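Lambda phage protein with carbohydrate-binding module (Shewanella oneidensis, PDB 2A5Z) is of unknown function but has a jelly-roll fold with a carbohydrate-binding module, binds magnesium and may bind carbohydrate. Local coordinates at residues C[101-106]-C[244-249]; C[120-125]-C[228-233]. One frame throughout, in Å; residues are numbered along the deposited sequence.

Contact 1 (C[101-106]-C[244-249]). With MG (magnesium ion), chain F.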
loop_
_atom_site.group_PDB
_atom_site.type_symbol
_atom_site.label_atom_id
_atom_site.label_comp_id
_atom_site.label_asym_id
_atom_site.label_seq_id
_atom_site.Cartn_x
_atom_site.Cartn_y
_atom_site.Cartn_z
ATOM N N ALA C 101 20.088 -15.575 -7.387
ATOM C CA ALA C 101 18.733 -15.310 -6.883
ATOM C C ALA C 101 18.842 -14.480 -5.608
ATOM O O ALA C 101 19.734 -14.714 -4.776
ATOM C CB ALA C 101 18.002 -16.606 -6.610
ATOM N N SER C 102 17.952 -13.504 -5.460
ATOM C CA SER C 102 18.042 -12.578 -4.337
ATOM C C SER C 102 16.686 -12.031 -3.906
ATOM O O SER C 102 15.719 -12.053 -4.671
ATOM C CB SER C 102 18.973 -11.410 -4.682
ATOM O OG SER C 102 18.453 -10.624 -5.746
ATOM N N PHE C 103 16.632 -11.555 -2.666
ATOM C CA PHE C 103 15.520 -10.734 -2.218
ATOM C C PHE C 103 16.056 -9.389 -1.761
ATOM O O PHE C 103 17.055 -9.313 -1.038
ATOM C CB PHE C 103 14.708 -11.408 -1.110
ATOM C CG PHE C 103 13.609 -10.536 -0.563
ATOM C CD1 PHE C 103 12.420 -10.371 -1.266
ATOM C CD2 PHE C 103 13.776 -9.859 0.647
ATOM C CE1 PHE C 103 11.400 -9.547 -0.762
ATOM C CE2 PHE C 103 12.766 -9.037 1.158
ATOM C CZ PHE C 103 11.581 -8.883 0.456
ATOM N N LEU C 104 15.388 -8.330 -2.192
ATOM C CA LEU C 104 15.829 -6.977 -1.892
ATOM C C LEU C 104 14.674 -6.170 -1.313
ATOM O O LEU C 104 13.623 -6.056 -1.940
ATOM C CB LEU C 104 16.382 -6.309 -3.166
ATOM C CG LEU C 104 17.206 -5.019 -3.043
ATOM C CD1 LEU C 104 18.099 -4.792 -4.278
ATOM C CD2 LEU C 104 16.302 -3.830 -2.811
ATOM N N ALA C 105 14.868 -5.624 -0.113
ATOM C CA ALA C 105 13.949 -4.639 0.440
ATOM C C ALA C 105 14.653 -3.291 0.441
ATOM O O ALA C 105 15.591 -3.063 1.211
ATOM C CB ALA C 105 13.490 -5.042 1.865
ATOM N N GLY C 106 14.231 -2.401 -0.450
ATOM C CA GLY C 106 14.950 -1.152 -0.626
ATOM C C GLY C 106 14.194 -0.033 -1.301
ATOM O O GLY C 106 13.011 -0.172 -1.642
ATOM N N ILE C 244 19.605 -14.720 4.785
ATOM C CA ILE C 244 19.301 -13.969 5.998
ATOM C C ILE C 244 17.800 -13.600 6.058
ATOM O O ILE C 244 17.234 -13.122 5.081
ATOM C CB ILE C 244 20.299 -12.777 6.170
ATOM C CG1 ILE C 244 21.673 -13.338 6.612
ATOM C CG2 ILE C 244 19.762 -11.717 7.138
ATOM C CD1 ILE C 244 22.797 -12.312 6.803
ATOM N N SER C 245 17.162 -13.871 7.197
ATOM C CA SER C 245 15.748 -13.545 7.410
ATOM C C SER C 245 15.590 -12.083 7.789
ATOM O O SER C 245 16.471 -11.512 8.414
ATOM C CB SER C 245 15.149 -14.424 8.510
ATOM O OG SER C 245 15.321 -15.800 8.212
ATOM N N ILE C 246 14.467 -11.474 7.416
ATOM C CA ILE C 246 14.218 -10.063 7.765
ATOM C C ILE C 246 12.909 -9.872 8.547
ATOM O O ILE C 246 11.848 -10.389 8.165
ATOM C CB ILE C 246 14.344 -9.098 6.543
ATOM C CG1 ILE C 246 14.185 -7.622 6.978
ATOM C CG2 ILE C 246 13.395 -9.516 5.397
ATOM C CD1 ILE C 246 14.753 -6.604 5.994
ATOM N N ASP C 247 13.035 -9.144 9.656
ATOM C CA ASP C 247 11.932 -8.789 10.540
ATOM C C ASP C 247 11.409 -7.394 10.163
ATOM O O ASP C 247 10.216 -7.188 10.014
ATOM C CB ASP C 247 12.448 -8.793 11.993
ATOM C CG ASP C 247 11.426 -8.280 13.011
ATOM O OD1 ASP C 247 10.216 -8.384 12.767
ATOM O OD2 ASP C 247 11.837 -7.787 14.088
ATOM N N LEU C 248 12.320 -6.449 9.968
ATOM C CA LEU C 248 11.950 -5.044 9.970
ATOM C C LEU C 248 13.012 -4.207 9.273
ATOM O O LEU C 248 14.211 -4.425 9.468
ATOM C CB LEU C 248 11.772 -4.579 11.428
ATOM C CG LEU C 248 11.531 -3.122 11.840
ATOM C CD1 LEU C 248 10.312 -2.551 11.149
ATOM C CD2 LEU C 248 11.367 -3.035 13.349
ATOM N N ILE C 249 12.558 -3.256 8.461
ATOM C CA ILE C 249 13.438 -2.263 7.856
ATOM C C ILE C 249 12.823 -0.879 8.066
ATOM O O ILE C 249 11.603 -0.742 8.061
ATOM C CB ILE C 249 13.720 -2.573 6.343
ATOM C CG1 ILE C 249 14.847 -1.682 5.794
ATOM C CG2 ILE C 249 12.433 -2.515 5.493
ATOM C CD1 ILE C 249 15.424 -2.151 4.453
HETATM MG MG MG F . 8.665 -7.847 11.360
#

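Contact 2 (C[120-125]-C[228-233])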
loop_
_atom_site.group_PDB
_atom_site.type_symbol
_atom_site.label_atom_id
_atom_site.label_comp_id
_atom_site.label_asym_id
_atom_site.label_seq_id
_atom_site.Cartn_x
_atom_site.Cartn_y
_atom_site.Cartn_z
ATOM N N VAL C 120 19.243 4.006 7.431
ATOM C CA VAL C 120 18.516 2.762 7.201
ATOM C C VAL C 120 18.806 1.794 8.348
ATOM O O VAL C 120 19.968 1.530 8.659
ATOM C CB VAL C 120 18.886 2.108 5.843
ATOM C CG1 VAL C 120 18.107 0.785 5.634
ATOM C CG2 VAL C 120 18.644 3.072 4.687
ATOM N N THR C 121 17.749 1.294 8.987
ATOM C CA THR C 121 17.889 0.339 10.075
ATOM C C THR C 121 17.217 -0.982 9.704
ATOM O O THR C 121 16.087 -0.981 9.223
ATOM C CB THR C 121 17.311 0.890 11.391
ATOM O OG1 THR C 121 17.847 2.202 11.636
ATOM C CG2 THR C 121 17.673 -0.018 12.565
ATOM N N VAL C 122 17.927 -2.093 9.922
ATOM C CA VAL C 122 17.456 -3.430 9.546
ATOM C C VAL C 122 17.577 -4.405 10.723
ATOM O O VAL C 122 18.651 -4.543 11.320
ATOM C CB VAL C 122 18.255 -4.025 8.343
ATOM C CG1 VAL C 122 17.728 -5.421 7.988
ATOM C CG2 VAL C 122 18.170 -3.129 7.122
ATOM N N TYR C 123 16.473 -5.070 11.045
ATOM C CA TYR C 123 16.454 -6.118 12.048
ATOM C C TYR C 123 16.427 -7.439 11.301
ATOM O O TYR C 123 15.476 -7.716 10.549
ATOM C CB TYR C 123 15.222 -5.984 12.953
ATOM C CG TYR C 123 15.201 -4.706 13.773
ATOM C CD1 TYR C 123 15.382 -4.739 15.160
ATOM C CD2 TYR C 123 15.010 -3.468 13.164
ATOM C CE1 TYR C 123 15.352 -3.558 15.921
ATOM C CE2 TYR C 123 14.991 -2.282 13.909
ATOM C CZ TYR C 123 15.171 -2.338 15.285
ATOM O OH TYR C 123 15.156 -1.167 16.020
ATOM N N PHE C 124 17.469 -8.247 11.496
ATOM C CA PHE C 124 17.670 -9.447 10.687
ATOM C C PHE C 124 18.224 -10.610 11.488
ATOM O O PHE C 124 18.901 -10.413 12.505
ATOM C CB PHE C 124 18.575 -9.148 9.474
ATOM C CG PHE C 124 20.006 -8.817 9.827
ATOM C CD1 PHE C 124 20.984 -9.817 9.853
ATOM C CD2 PHE C 124 20.384 -7.510 10.115
ATOM C CE1 PHE C 124 22.300 -9.519 10.164
ATOM C CE2 PHE C 124 21.707 -7.205 10.444
ATOM C CZ PHE C 124 22.665 -8.215 10.457
ATOM N N LYS C 125 17.937 -11.822 11.013
ATOM C CA LYS C 125 18.381 -13.042 11.681
ATOM C C LYS C 125 19.275 -13.849 10.759
ATOM O O LYS C 125 18.907 -14.144 9.612
ATOM C CB LYS C 125 17.180 -13.895 12.120
ATOM C CG LYS C 125 17.556 -15.087 13.018
ATOM C CD LYS C 125 16.345 -15.890 13.469
ATOM C CE LYS C 125 16.774 -16.964 14.484
ATOM N NZ LYS C 125 15.665 -17.856 14.909
ATOM N N ILE C 228 18.914 1.052 -2.396
ATOM C CA ILE C 228 19.547 1.121 -1.074
ATOM C C ILE C 228 18.634 0.488 -0.010
ATOM O O ILE C 228 17.437 0.765 0.031
ATOM C CB ILE C 228 20.026 2.585 -0.711
ATOM C CG1 ILE C 228 20.797 2.611 0.620
ATOM C CG2 ILE C 228 18.867 3.625 -0.774
ATOM C CD1 ILE C 228 21.721 3.825 0.780
ATOM N N GLY C 229 19.195 -0.400 0.812
ATOM C CA GLY C 229 18.412 -1.099 1.824
ATOM C C GLY C 229 19.019 -2.428 2.244
ATOM O O GLY C 229 20.179 -2.490 2.649
ATOM N N PHE C 230 18.226 -3.490 2.134
ATOM C CA PHE C 230 18.641 -4.844 2.502
ATOM C C PHE C 230 18.554 -5.748 1.284
ATOM O O PHE C 230 17.535 -5.760 0.586
ATOM C CB PHE C 230 17.733 -5.379 3.624
ATOM C CG PHE C 230 17.825 -6.875 3.853
ATOM C CD1 PHE C 230 18.792 -7.409 4.696
ATOM C CD2 PHE C 230 16.921 -7.746 3.238
ATOM C CE1 PHE C 230 18.869 -8.792 4.920
ATOM C CE2 PHE C 230 16.991 -9.142 3.462
ATOM C CZ PHE C 230 17.968 -9.654 4.308
ATOM N N LYS C 231 19.621 -6.499 1.026
ATOM C CA LYS C 231 19.604 -7.490 -0.036
ATOM C C LYS C 231 20.319 -8.752 0.427
ATOM O O LYS C 231 21.445 -8.683 0.913
ATOM C CB LYS C 231 20.268 -6.944 -1.306
ATOM C CG LYS C 231 20.124 -7.855 -2.526
ATOM C CD LYS C 231 20.878 -7.305 -3.723
ATOM C CE LYS C 231 20.741 -8.238 -4.905
ATOM N NZ LYS C 231 21.721 -7.955 -5.984
ATOM N N THR C 232 19.669 -9.897 0.271
ATOM C CA THR C 232 20.308 -11.174 0.568
ATOM C C THR C 232 20.238 -12.044 -0.678
ATOM O O THR C 232 19.248 -12.012 -1.410
ATOM C CB THR C 232 19.709 -11.854 1.828
ATOM O OG1 THR C 232 20.617 -12.843 2.326
ATOM C CG2 THR C 232 18.338 -12.485 1.548
ATOM N N GLN C 233 21.301 -12.805 -0.913
ATOM C CA GLN C 233 21.550 -13.417 -2.214
ATOM C C GLN C 233 22.306 -14.733 -2.088
ATOM O O GLN C 233 23.131 -14.909 -1.179
ATOM C CB GLN C 233 22.392 -12.463 -3.061
ATOM C CG GLN C 233 22.501 -12.830 -4.540
ATOM C CD GLN C 233 23.078 -11.701 -5.355
ATOM O OE1 GLN C 233 23.989 -11.010 -4.904
ATOM N NE2 GLN C 233 22.541 -11.490 -6.549
#

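Contact 1 (C[101-106]-C[244-249])
The phenyl ring of Phe103 points from one sheet of the jelly roll toward Ile246 in the other, where its CE2 lies 4.3 Å from the CG2 methyl of Ile246. That methyl approaches the ring obliquely, and Ile93 of strand 90-94 also packs against the phenyl group. Two residues along the strand, Ala105 meets Ile249. The isoleucine reaches across as an extended chain, with CG1 anti to the backbone N (chi1 -169°) and CD1 continuing outward. This carries CD1 of Ile249 to 3.4 Å from the carbonyl O of Ala105, while the same methyl stands 4.3 Å from CB of Ala105.

Between the two isoleucines the chain turns a corner at Asp247, which with Leu248 forms a classic beta bulge opposite Tyr123. Asp247 holds the magnesium ion at two points, its backbone O at 2.2 Å and its carboxylate OD1 also at 2.2 Å. Asp54, Phe88 and Gly89 supply further backbone oxygens. The other carboxylate oxygen, OD2, is hydrogen-bonded to ND1 of His87 and salt-bridged to Arg259 of a second subunit, so both oxygens are engaged and the carboxylate's rotation is fixed. The chemistry thus divides by side of the strand: van der Waals contact joins 101-106 to 244-249 in the sandwich interior, including a methyl against a carbonyl oxygen, whereas Asp247 gives its backbone O and OD1 to the metal and OD2 to His87 and the second subunit.

Contact 2 (C[120-125]-C[228-233])
Val122 and Phe230 meet across the interior of the sandwich, their side chains crossing at about a right angle. Phe230 can be followed outward. Its CB sits 4.2 Å from CG2 of Val122. With CG anti to the backbone N (chi1 165°), the ring is carried across the valine, and CD1 of Phe230 comes within 4.0 Å of CG1 of Val122. Both methyls of the valine are therefore used, CG2 at the root of the aromatic side chain and CG1 at the ring, which it approaches obliquely. Farther out, CE1 of Phe230 stands 4.6 Å from CB of Phe124, a looser approach; the phenyl group of Phe124 leads away and packs on Ile138 and Ile244. The tip is met from its own strand, where CZ of Phe230 lies 4.0 Å from the CG2 methyl of Thr232. The backbone N of Thr232 lies over one ring face, offset toward the rim.

At the other end of the contact, CG1 of Val120 rests 4.3 Å from CA of Gly229, at the corner where the chain passes from strand 226-228 to strand 230-234. The backbone there (phi 156°, psi -125°) calls for glycine, since a CB would be jammed against the carbonyl O of Ile228. The touching residues are buried and meet through carbon atoms, so the pairing of 120-125 with 228-233 depends on shape and dispersion, while backbone hydrogen bonds run within the sheets, as between Val122 and Cys187.

How the contacts relate
Both contacts are buried and join the same two sheets of the jelly roll. Strands 102-107 and 230-234 are neighbours in one sheet and strands 119-125 and 245-254 in the other. The neighbours are tied by backbone bonds, probably including Ala105 N to Phe230 O and Leu248 O to Tyr123 N, each 2.8 Å. The contacts merge at Ile246 of contact 1, which packs on Phe230 across the sandwich and on Val122 of the neighbouring strand in its own sheet. Their chemistry differs in its surroundings. Contact 2 lies nearer the chain's centre, whereas contact 1 borders the magnesium site through Asp247. Both also reach the second subunit, contact 2 through the outward-facing Thr121 and Tyr123.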